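Local atomic coordinates of transcription factor tau subunit sfc1 (Schizosaccharomyces pombe, PDB entry 4BJI), a protein that helps activate tRNA and 5S RNA genes as part of the tauA domain of TFIIIC, which binds boxA promoter DNA for RNA polymerase III. Residues Tyr107-Lys115 with Tyr175-Leu186; Lys50-Ala58 with Asn137-Ile145. All coordinates share one frame; numbering follows the deposited sequence. Where two conformers were deposited one is given.

Overall arrangement
Both contacts lie in the DNA-binding domain of sfc1, their centres about 13 Å apart, and they meet at a small antiparallel sheet made of strands 109-111 and 139-141. In contact 1 strand 109-111 packs on helix 172-189; in contact 2 strand 139-141 and the turn after it face strand 53-55, an outer strand of a separate four-stranded sheet, and the start of helix 56-60. Along the chain the segments alternate, in the order 50-58, 107-115, 137-145, 175-186, and backbone bonds such as Leu110 N to Tyr140 O (2.8 Å) couple them. The two-stranded sheet thus lies between the four-stranded sheet and helix 172-189, touching both sides through these contacts.

Contact 1 (Tyr107-Lys115 with Tyr175-Leu186)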
loop_
_atom_site.group_PDB
_atom_site.type_symbol
_atom_site.label_atom_id
_atom_site.label_comp_id
_atom_site.label_asym_id
_atom_site.label_seq_id
_atom_site.Cartn_x
_atom_site.Cartn_y
_atom_site.Cartn_z
ATOM N N TYR A 107 3.612 -4.741 4.065
ATOM C CA TYR A 107 2.376 -4.126 3.619
ATOM C C TYR A 107 2.453 -2.604 3.618
ATOM O O TYR A 107 1.483 -1.937 3.252
ATOM C CB TYR A 107 1.187 -4.571 4.483
ATOM C CG TYR A 107 1.073 -6.066 4.589
ATOM C CD1 TYR A 107 1.144 -6.847 3.457
ATOM C CD2 TYR A 107 0.983 -6.676 5.824
ATOM C CE1 TYR A 107 1.077 -8.239 3.551
ATOM C CE2 TYR A 107 0.911 -8.044 5.930
ATOM C CZ TYR A 107 0.973 -8.795 4.801
ATOM O OH TYR A 107 0.894 -10.183 4.968
ATOM N N GLN A 108 3.598 -2.042 4.009
ATOM C CA GLN A 108 3.749 -0.586 3.991
ATOM C C GLN A 108 3.532 -0.030 2.595
ATOM O O GLN A 108 3.849 -0.689 1.596
ATOM C CB GLN A 108 5.121 -0.155 4.508
ATOM C CG GLN A 108 5.255 -0.403 5.987
ATOM C CD GLN A 108 6.515 0.104 6.643
ATOM O OE1 GLN A 108 6.990 -0.536 7.602
ATOM N NE2 GLN A 108 7.061 1.219 6.185
ATOM N N ALA A 109 2.965 1.177 2.542
ATOM C CA ALA A 109 2.647 1.899 1.322
ATOM C C ALA A 109 3.556 3.073 1.106
ATOM O O ALA A 109 3.857 3.818 2.044
ATOM C CB ALA A 109 1.205 2.404 1.409
ATOM N N LEU A 110 4.052 3.196 -0.128
ATOM C CA LEU A 110 4.843 4.360 -0.525
ATOM C C LEU A 110 4.054 5.145 -1.554
ATOM O O LEU A 110 3.640 4.582 -2.580
ATOM C CB LEU A 110 6.202 3.945 -1.073
ATOM C CG LEU A 110 7.156 3.303 -0.067
ATOM C CD1 LEU A 110 7.111 1.841 -0.208
ATOM C CD2 LEU A 110 8.534 3.813 -0.334
ATOM N N PHE A 111 3.803 6.421 -1.257
ATOM C CA PHE A 111 3.027 7.313 -2.109
ATOM C C PHE A 111 3.995 8.217 -2.856
ATOM O O PHE A 111 5.003 8.695 -2.283
ATOM C CB PHE A 111 2.069 8.198 -1.282
ATOM C CG PHE A 111 1.486 9.361 -2.051
ATOM C CD1 PHE A 111 0.485 9.168 -2.984
ATOM C CD2 PHE A 111 1.936 10.645 -1.815
ATOM C CE1 PHE A 111 -0.056 10.247 -3.678
ATOM C CE2 PHE A 111 1.407 11.724 -2.503
ATOM C CZ PHE A 111 0.416 11.521 -3.436
ATOM N N PHE A 112 3.690 8.472 -4.120
ATOM C CA PHE A 112 4.521 9.321 -4.946
ATOM C C PHE A 112 3.699 10.448 -5.515
ATOM O O PHE A 112 2.634 10.221 -6.082
ATOM C CB PHE A 112 5.175 8.502 -6.052
ATOM C CG PHE A 112 6.063 7.436 -5.518
ATOM C CD1 PHE A 112 5.559 6.193 -5.193
ATOM C CD2 PHE A 112 7.384 7.713 -5.243
ATOM C CE1 PHE A 112 6.374 5.240 -4.621
ATOM C CE2 PHE A 112 8.199 6.754 -4.669
ATOM C CZ PHE A 112 7.690 5.534 -4.383
ATOM N N LYS A 113 4.196 11.660 -5.326
ATOM C CA LYS A 113 3.479 12.831 -5.799
ATOM C C LYS A 113 4.034 13.213 -7.149
ATOM O O LYS A 113 4.885 14.092 -7.253
ATOM C CB LYS A 113 3.625 13.995 -4.826
ATOM C CG LYS A 113 2.825 15.211 -5.261
ATOM C CD LYS A 113 2.958 16.362 -4.281
ATOM C CE LYS A 113 2.223 17.599 -4.780
ATOM N NZ LYS A 113 2.307 18.726 -3.810
ATOM N N LEU A 114 3.558 12.541 -8.185
ATOM C CA LEU A 114 4.026 12.800 -9.534
ATOM C C LEU A 114 2.835 12.994 -10.454
ATOM O O LEU A 114 1.704 12.656 -10.109
ATOM C CB LEU A 114 4.902 11.655 -10.047
ATOM C CG LEU A 114 6.235 11.383 -9.336
ATOM C CD1 LEU A 114 6.909 10.174 -9.956
ATOM C CD2 LEU A 114 7.181 12.577 -9.379
ATOM N N LYS A 115 3.108 13.523 -11.639
ATOM C CA LYS A 115 2.064 13.927 -12.564
ATOM C C LYS A 115 1.614 12.752 -13.431
ATOM O O LYS A 115 1.770 12.773 -14.650
ATOM C CB LYS A 115 2.573 15.088 -13.430
ATOM C CG LYS A 115 2.727 16.402 -12.657
ATOM C CD LYS A 115 3.005 17.595 -13.582
ATOM C CE LYS A 115 4.483 17.992 -13.588
ATOM N NZ LYS A 115 4.930 18.530 -14.908
ATOM N N TYR A 175 14.955 3.256 3.821
ATOM C CA TYR A 175 13.646 3.644 3.315
ATOM C C TYR A 175 13.709 4.721 2.253
ATOM O O TYR A 175 13.072 4.602 1.211
ATOM C CB TYR A 175 12.782 4.142 4.479
ATOM C CG TYR A 175 11.363 4.418 4.110
ATOM C CD1 TYR A 175 10.432 3.399 3.958
ATOM C CD2 TYR A 175 10.937 5.724 3.920
ATOM C CE1 TYR A 175 9.110 3.675 3.629
ATOM C CE2 TYR A 175 9.602 5.996 3.606
ATOM C CZ TYR A 175 8.730 4.959 3.468
ATOM O OH TYR A 175 7.404 5.222 3.116
ATOM N N TYR A 176 14.483 5.754 2.499
ATOM C CA TYR A 176 14.528 6.880 1.557
ATOM C C TYR A 176 15.376 6.563 0.332
ATOM O O TYR A 176 15.091 7.088 -0.746
ATOM C CB TYR A 176 14.907 8.189 2.293
ATOM C CG TYR A 176 13.773 8.667 3.195
ATOM C CD1 TYR A 176 12.543 9.025 2.652
ATOM C CD2 TYR A 176 13.923 8.732 4.573
ATOM C CE1 TYR A 176 11.505 9.440 3.443
ATOM C CE2 TYR A 176 12.864 9.128 5.391
ATOM C CZ TYR A 176 11.673 9.477 4.807
ATOM O OH TYR A 176 10.608 9.873 5.618
ATOM N N LYS A 177 16.344 5.651 0.447
ATOM C CA LYS A 177 17.028 5.143 -0.751
ATOM C C LYS A 177 16.030 4.427 -1.655
ATOM O O LYS A 177 15.963 4.703 -2.865
ATOM C CB LYS A 177 18.167 4.221 -0.394
ATOM C CG LYS A 177 18.680 3.472 -1.651
ATOM C CD LYS A 177 19.844 2.548 -1.357
ATOM C CE LYS A 177 21.109 3.363 -1.209
ATOM N NZ LYS A 177 22.336 2.459 -1.146
ATOM N N VAL A 178 15.208 3.544 -1.091
ATOM C CA VAL A 178 14.196 2.836 -1.850
ATOM C C VAL A 178 13.211 3.826 -2.476
ATOM O O VAL A 178 12.887 3.738 -3.672
ATOM C CB VAL A 178 13.486 1.834 -0.944
ATOM C CG1 VAL A 178 12.211 1.323 -1.638
ATOM C CG2 VAL A 178 14.425 0.692 -0.669
ATOM N N ARG A 179 12.743 4.793 -1.702
ATOM C CA ARG A 179 11.807 5.786 -2.231
ATOM C C ARG A 179 12.440 6.560 -3.405
ATOM O O ARG A 179 11.776 6.766 -4.442
ATOM C CB ARG A 179 11.331 6.695 -1.077
ATOM C CG ARG A 179 10.163 7.638 -1.383
ATOM C CD ARG A 179 10.554 8.874 -2.213
ATOM N NE ARG A 179 11.742 9.558 -1.713
ATOM C CZ ARG A 179 11.775 10.472 -0.750
ATOM N NH1 ARG A 179 10.667 10.857 -0.140
ATOM N NH2 ARG A 179 12.937 11.013 -0.396
ATOM N N ASP A 180 13.683 6.980 -3.253
ATOM C CA ASP A 180 14.357 7.724 -4.324
ATOM C C ASP A 180 14.505 6.877 -5.572
ATOM O O ASP A 180 14.330 7.400 -6.692
ATOM C CB ASP A 180 15.696 8.243 -3.851
ATOM C CG ASP A 180 15.562 9.429 -2.862
ATOM O OD1 ASP A 180 14.438 9.922 -2.589
ATOM O OD2 ASP A 180 16.596 9.863 -2.370
ATOM N N LEU A 181 14.848 5.613 -5.421
ATOM C CA LEU A 181 14.977 4.727 -6.585
ATOM C C LEU A 181 13.658 4.593 -7.309
ATOM O O LEU A 181 13.593 4.695 -8.537
ATOM C CB LEU A 181 15.414 3.354 -6.145
ATOM C CG LEU A 181 16.857 3.321 -5.714
ATOM C CD1 LEU A 181 17.104 2.007 -5.021
ATOM C CD2 LEU A 181 17.730 3.513 -6.947
HETATM N N MSE A 182 12.590 4.324 -6.562
HETATM C CA MSE A 182 11.253 4.191 -7.146
HETATM C C MSE A 182 10.830 5.490 -7.842
HETATM O O MSE A 182 10.281 5.466 -8.959
HETATM C CB MSE A 182 10.245 3.792 -6.065
HETATM C CG MSE A 182 10.534 2.382 -5.514
HETATM SE SE MSE A 182 9.412 1.892 -4.040
HETATM C CE MSE A 182 7.780 1.714 -5.015
ATOM N N ARG A 183 11.047 6.628 -7.185
ATOM C CA ARG A 183 10.625 7.912 -7.746
ATOM C C ARG A 183 11.339 8.157 -9.070
ATOM O O ARG A 183 10.730 8.539 -10.065
ATOM C CB ARG A 183 10.927 9.041 -6.775
ATOM C CG ARG A 183 10.406 10.382 -7.269
ATOM C CD ARG A 183 10.871 11.466 -6.328
ATOM N NE ARG A 183 12.326 11.524 -6.377
ATOM C CZ ARG A 183 13.119 11.793 -5.344
ATOM N NH1 ARG A 183 12.613 12.046 -4.143
ATOM N NH2 ARG A 183 14.433 11.807 -5.520
ATOM N N GLU A 184 12.639 7.921 -9.088
ATOM C CA GLU A 184 13.418 8.129 -10.315
ATOM C C GLU A 184 12.900 7.244 -11.436
ATOM O O GLU A 184 12.711 7.703 -12.569
ATOM C CB GLU A 184 14.885 7.813 -10.081
ATOM C CG GLU A 184 15.754 8.179 -11.291
ATOM C CD GLU A 184 15.845 9.689 -11.491
ATOM O OE1 GLU A 184 15.888 10.443 -10.477
ATOM O OE2 GLU A 184 15.780 10.127 -12.651
ATOM N N LYS A 185 12.638 5.973 -11.143
ATOM C CA LYS A 185 12.127 5.080 -12.191
ATOM C C LYS A 185 10.754 5.572 -12.657
ATOM O O LYS A 185 10.481 5.629 -13.878
ATOM C CB LYS A 185 12.107 3.637 -11.715
ATOM C CG LYS A 185 13.476 3.024 -11.522
ATOM C CD LYS A 185 13.442 1.516 -11.573
ATOM C CE LYS A 185 14.836 0.920 -11.396
ATOM N NZ LYS A 185 14.842 -0.487 -11.694
ATOM N N LEU A 186 9.878 5.952 -11.731
ATOM C CA LEU A 186 8.578 6.486 -12.149
ATOM C C LEU A 186 8.680 7.729 -13.047
ATOM O O LEU A 186 7.899 7.872 -14.006
ATOM C CB LEU A 186 7.740 6.810 -10.913
ATOM C CG LEU A 186 7.193 5.597 -10.189
ATOM C CD1 LEU A 186 6.594 6.049 -8.865
ATOM C CD2 LEU A 186 6.143 4.885 -11.024
HETATM O O HOH W 1 5.823 3.167 4.309
#
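Phe112 is the centre of this contact, its ring set among four residues of helix 172-189. Leu186 lies over one face: its CD1 methyl is 4.0 Å from the ring centroid and 23° off the normal, a CH-pi contact. Met182, present as selenomethionine, places CB 3.5 Å from Phe112 CZ. Its SE stands at the ring edge, 76° off the normal, as a Met-aromatic contact. Arg179 O approaches the same ring in its plane, 3.6 Å from Phe112 CE2, while the Arg183 backbone N comes in obliquely and its CB packs beside the ring.

Two residues earlier in the strand Leu110 meets Tyr175 from the opposite direction, with CD2 4.0 Å from Tyr175 CZ; two residues after Phe112, Leu114 CD1 rests 3.6 Å from Leu186 CB. Tyr175 can reach back to the strand because its CG is anti to the backbone N (chi1 -173°). One water ties its OH to Ala109 O and to Gln108 NE2, the last at 3.0 Å. Gln108 is itself fixed by Trp169 N at OE1 and Thr167 O at NE2. Further out, in the given one of Arg179's two conformers, NE and NH2 meet Asp180 OD1 side-on; Arg183 NH1 forms a salt bridge with the same oxygen.

The axes of strand 109-111 and helix 175-186 approach to 10.1 Å. Met182 and Leu186 also touch Tyr140 of strand 139-141, so the helix packs against both strands of the small sheet, while Val178 and Leu181 turn to helix 151-155 and Leu181 reaches helix 197-205 as well.

Contact 2 (Lys50-Ala58 with Asn137-Ile145); sequences KRPVWTRRA and NRVYQVCDI
Arg51 stretches toward Asp144 with CG anti to the backbone N (chi1 174°) and an extended chain out to NE, while Gln141, its CG beside the backbone N (chi1 -72°) and its chain straight beyond, comes from the opposite direction. The guanidinium grips the carboxylate end-on: Arg51 NH1 reaches Asp144 OD1 at 3.0 Å and Arg51 NH2 reaches Asp144 OD2 at 2.8 Å, making a salt bridge with one nitrogen to each oxygen. OD1 is met on its syn lone pair; OD2 is also approached on the syn side, but 23° out of the carboxylate plane.

Arg51 NH2 has a second acceptor, Gln141 OE1, at 2.7 Å and almost exactly in the guanidinium plane. That oxygen takes another bond from Thr55 N (3.0 Å), and the two donors arrive over opposite faces of the amide. Gln141 NE2 donates in a straight line to Val53 O at 3.0 Å and also bonds Tyr107 O, so four hydrogen bonds fix the rotation of the buried amide. Cys143 SG lies 3.4 Å above the centre of one face of the Arg51 guanidinium, and Trp54 CE3 lies over the rim of the opposite face, so the charged group is sandwiched between sulfur and indole.

Thr55 is the N-cap of helix 56-60, its OG1 accepting from Ala58 N at 3.0 Å. A water links OG1 to Val139 O, and the CG2 methyl packs against Val139 CG1.

Side chains and this water, rather than backbone pairing, join strands 53-55 and 139-141, whose axes are 7.9 Å apart. Strand 53-55 is hydrogen-bonded to strand 90-93 at the edge of the four-stranded sheet; strand 139-141 pairs with 109-111 and, through Tyr140, touches helix 172-189.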
loop_
_atom_site.group_PDB
_atom_site.type_symbol
_atom_site.label_atom_id
_atom_site.label_comp_id
_atom_site.label_asym_id
_atom_site.label_seq_id
_atom_site.Cartn_x
_atom_site.Cartn_y
_atom_site.Cartn_z
ATOM N N LYS A 50 -5.930 -13.423 3.465
ATOM C CA LYS A 50 -4.634 -13.608 2.783
ATOM C C LYS A 50 -3.639 -12.482 3.128
ATOM O O LYS A 50 -2.422 -12.701 3.288
ATOM C CB LYS A 50 -4.826 -13.626 1.259
ATOM C CG LYS A 50 -5.630 -14.814 0.714
ATOM C CD LYS A 50 -6.001 -14.668 -0.779
ATOM C CE LYS A 50 -6.485 -16.000 -1.352
ATOM N NZ LYS A 50 -6.990 -15.891 -2.748
ATOM N N ARG A 51 -4.149 -11.272 3.227
ATOM C CA ARG A 51 -3.328 -10.075 3.340
ATOM C C ARG A 51 -4.145 -9.070 4.149
ATOM O O ARG A 51 -5.212 -8.669 3.714
ATOM C CB ARG A 51 -3.035 -9.555 1.932
ATOM C CG ARG A 51 -2.335 -8.277 1.828
ATOM C CD ARG A 51 -1.911 -8.191 0.348
ATOM N NE ARG A 51 -1.722 -6.848 -0.095
ATOM C CZ ARG A 51 -1.209 -6.575 -1.307
ATOM N NH1 ARG A 51 -0.846 -7.564 -2.101
ATOM N NH2 ARG A 51 -1.068 -5.354 -1.682
ATOM N N PRO A 52 -3.681 -8.692 5.347
ATOM C CA PRO A 52 -4.552 -7.886 6.206
ATOM C C PRO A 52 -4.619 -6.408 5.860
ATOM O O PRO A 52 -5.435 -5.685 6.421
ATOM C CB PRO A 52 -3.928 -8.020 7.589
ATOM C CG PRO A 52 -2.471 -8.340 7.295
ATOM C CD PRO A 52 -2.487 -9.192 6.058
ATOM N N VAL A 53 -3.751 -5.952 4.966
ATOM C CA VAL A 53 -3.597 -4.535 4.633
ATOM C C VAL A 53 -3.512 -4.396 3.120
ATOM O O VAL A 53 -2.613 -4.997 2.491
ATOM C CB VAL A 53 -2.274 -3.985 5.267
ATOM C CG1 VAL A 53 -2.016 -2.559 4.862
ATOM C CG2 VAL A 53 -2.293 -4.113 6.810
ATOM N N TRP A 54 -4.390 -3.591 2.526
ATOM C CA TRP A 54 -4.497 -3.466 1.076
ATOM C C TRP A 54 -4.758 -2.035 0.632
ATOM O O TRP A 54 -5.628 -1.352 1.205
ATOM C CB TRP A 54 -5.728 -4.219 0.578
ATOM C CG TRP A 54 -5.710 -5.718 0.571
ATOM C CD1 TRP A 54 -6.119 -6.553 1.574
ATOM C CD2 TRP A 54 -5.370 -6.553 -0.536
ATOM N NE1 TRP A 54 -6.039 -7.878 1.149
ATOM C CE2 TRP A 54 -5.581 -7.888 -0.144
ATOM C CE3 TRP A 54 -4.908 -6.296 -1.821
ATOM C CZ2 TRP A 54 -5.332 -8.967 -0.999
ATOM C CZ3 TRP A 54 -4.650 -7.369 -2.657
ATOM C CH2 TRP A 54 -4.868 -8.682 -2.240
ATOM N N THR A 55 -4.159 -1.594 -0.465
ATOM C CA THR A 55 -4.686 -0.414 -1.143
ATOM C C THR A 55 -5.974 -0.772 -1.908
ATOM O O THR A 55 -6.219 -1.948 -2.266
ATOM C CB THR A 55 -3.730 0.167 -2.154
ATOM O OG1 THR A 55 -3.457 -0.850 -3.125
ATOM C CG2 THR A 55 -2.441 0.636 -1.463
ATOM N N ARG A 56 -6.802 0.247 -2.170
ATOM C CA ARG A 56 -7.927 0.098 -3.088
ATOM C C ARG A 56 -7.504 -0.472 -4.442
ATOM O O ARG A 56 -8.126 -1.415 -4.959
ATOM C CB ARG A 56 -8.614 1.460 -3.288
ATOM C CG ARG A 56 -9.604 1.477 -4.450
ATOM C CD ARG A 56 -10.146 2.907 -4.667
ATOM N NE ARG A 56 -10.916 2.994 -5.905
ATOM C CZ ARG A 56 -12.161 2.579 -5.980
ATOM N NH1 ARG A 56 -12.738 2.094 -4.892
ATOM N NH2 ARG A 56 -12.825 2.654 -7.133
ATOM N N ARG A 57 -6.437 0.058 -5.025
ATOM C CA ARG A 57 -6.013 -0.401 -6.350
ATOM C C ARG A 57 -5.635 -1.887 -6.341
ATOM O O ARG A 57 -6.048 -2.643 -7.216
ATOM C CB ARG A 57 -4.842 0.440 -6.854
ATOM C CG ARG A 57 -4.403 0.056 -8.280
ATOM C CD ARG A 57 -5.568 0.005 -9.278
ATOM N NE ARG A 57 -6.349 1.241 -9.306
ATOM C CZ ARG A 57 -7.485 1.386 -9.988
ATOM N NH1 ARG A 57 -7.977 0.376 -10.695
ATOM N NH2 ARG A 57 -8.135 2.542 -9.962
ATOM N N ALA A 58 -4.867 -2.322 -5.348
ATOM C CA ALA A 58 -4.493 -3.727 -5.276
ATOM C C ALA A 58 -5.721 -4.630 -5.131
ATOM O O ALA A 58 -5.832 -5.647 -5.811
ATOM C CB ALA A 58 -3.459 -3.965 -4.189
ATOM N N ASN A 137 -0.878 4.169 -11.182
ATOM C CA ASN A 137 -0.904 4.041 -9.739
ATOM C C ASN A 137 0.142 4.927 -9.095
ATOM O O ASN A 137 1.251 5.066 -9.625
ATOM C CB ASN A 137 -0.598 2.587 -9.401
ATOM C CG ASN A 137 -0.820 2.273 -7.967
ATOM O OD1 ASN A 137 -1.739 2.826 -7.324
ATOM N ND2 ASN A 137 0.027 1.397 -7.429
ATOM N N ARG A 138 -0.198 5.514 -7.946
ATOM C CA ARG A 138 0.791 6.334 -7.250
ATOM C C ARG A 138 1.051 5.876 -5.830
ATOM O O ARG A 138 1.826 6.502 -5.131
ATOM C CB ARG A 138 0.388 7.807 -7.244
ATOM C CG ARG A 138 0.379 8.440 -8.659
ATOM C CD ARG A 138 1.813 8.654 -9.216
ATOM N NE ARG A 138 1.792 9.285 -10.542
ATOM C CZ ARG A 138 1.750 8.615 -11.690
ATOM N NH1 ARG A 138 1.732 7.285 -11.688
ATOM N NH2 ARG A 138 1.715 9.272 -12.842
ATOM N N VAL A 139 0.397 4.804 -5.392
ATOM C CA VAL A 139 0.650 4.249 -4.059
ATOM C C VAL A 139 0.966 2.765 -4.223
ATOM O O VAL A 139 0.154 2.021 -4.748
ATOM C CB VAL A 139 -0.536 4.398 -3.083
ATOM C CG1 VAL A 139 -0.168 3.862 -1.717
ATOM C CG2 VAL A 139 -0.974 5.846 -2.983
ATOM N N TYR A 140 2.176 2.364 -3.831
ATOM C CA TYR A 140 2.645 0.984 -3.991
ATOM C C TYR A 140 2.915 0.382 -2.637
ATOM O O TYR A 140 3.606 0.982 -1.810
ATOM C CB TYR A 140 3.920 0.936 -4.828
ATOM C CG TYR A 140 3.692 1.348 -6.259
ATOM C CD1 TYR A 140 3.805 2.670 -6.640
ATOM C CD2 TYR A 140 3.351 0.419 -7.206
ATOM C CE1 TYR A 140 3.589 3.052 -7.948
ATOM C CE2 TYR A 140 3.137 0.796 -8.516
ATOM C CZ TYR A 140 3.269 2.102 -8.869
ATOM O OH TYR A 140 3.038 2.462 -10.215
ATOM N N GLN A 141 2.445 -0.834 -2.443
ATOM C CA GLN A 141 2.779 -1.582 -1.244
ATOM C C GLN A 141 4.045 -2.415 -1.442
ATOM O O GLN A 141 4.299 -2.923 -2.535
ATOM C CB GLN A 141 1.646 -2.480 -0.819
ATOM C CG GLN A 141 0.479 -1.678 -0.228
ATOM C CD GLN A 141 -0.607 -2.605 0.247
ATOM O OE1 GLN A 141 -1.516 -2.935 -0.530
ATOM N NE2 GLN A 141 -0.533 -3.061 1.470
ATOM N N VAL A 142 4.829 -2.565 -0.381
ATOM C CA VAL A 142 6.109 -3.262 -0.486
ATOM C C VAL A 142 6.009 -4.660 -1.095
ATOM O O VAL A 142 6.824 -5.030 -1.947
ATOM C CB VAL A 142 6.766 -3.311 0.891
ATOM C CG1 VAL A 142 7.936 -4.325 0.923
ATOM C CG2 VAL A 142 7.204 -1.892 1.310
ATOM N N CYS A 143 5.032 -5.430 -0.668
ATOM C CA CYS A 143 4.857 -6.793 -1.155
ATOM C C CYS A 143 4.577 -6.870 -2.647
ATOM O O CYS A 143 4.696 -7.964 -3.233
ATOM C CB CYS A 143 3.761 -7.496 -0.357
ATOM S SG CYS A 143 2.136 -6.664 -0.390
ATOM N N ASP A 144 4.182 -5.744 -3.247
ATOM C CA ASP A 144 3.870 -5.684 -4.669
ATOM C C ASP A 144 5.047 -5.108 -5.481
ATOM O O ASP A 144 4.897 -4.911 -6.694
ATOM C CB ASP A 144 2.619 -4.861 -4.904
ATOM C CG ASP A 144 1.398 -5.416 -4.194
ATOM O OD1 ASP A 144 1.306 -6.647 -4.051
ATOM O OD2 ASP A 144 0.540 -4.596 -3.815
ATOM N N ILE A 145 6.193 -4.899 -4.838
ATOM C CA ILE A 145 7.390 -4.432 -5.537
ATOM C C ILE A 145 8.165 -5.661 -6.007
ATOM O O ILE A 145 8.792 -6.382 -5.204
ATOM C CB ILE A 145 8.264 -3.554 -4.637
ATOM C CG1 ILE A 145 7.493 -2.341 -4.172
ATOM C CG2 ILE A 145 9.542 -3.171 -5.416
ATOM C CD1 ILE A 145 8.260 -1.553 -3.167
HETATM O O HOH W 2 -1.354 -0.331 -4.731
#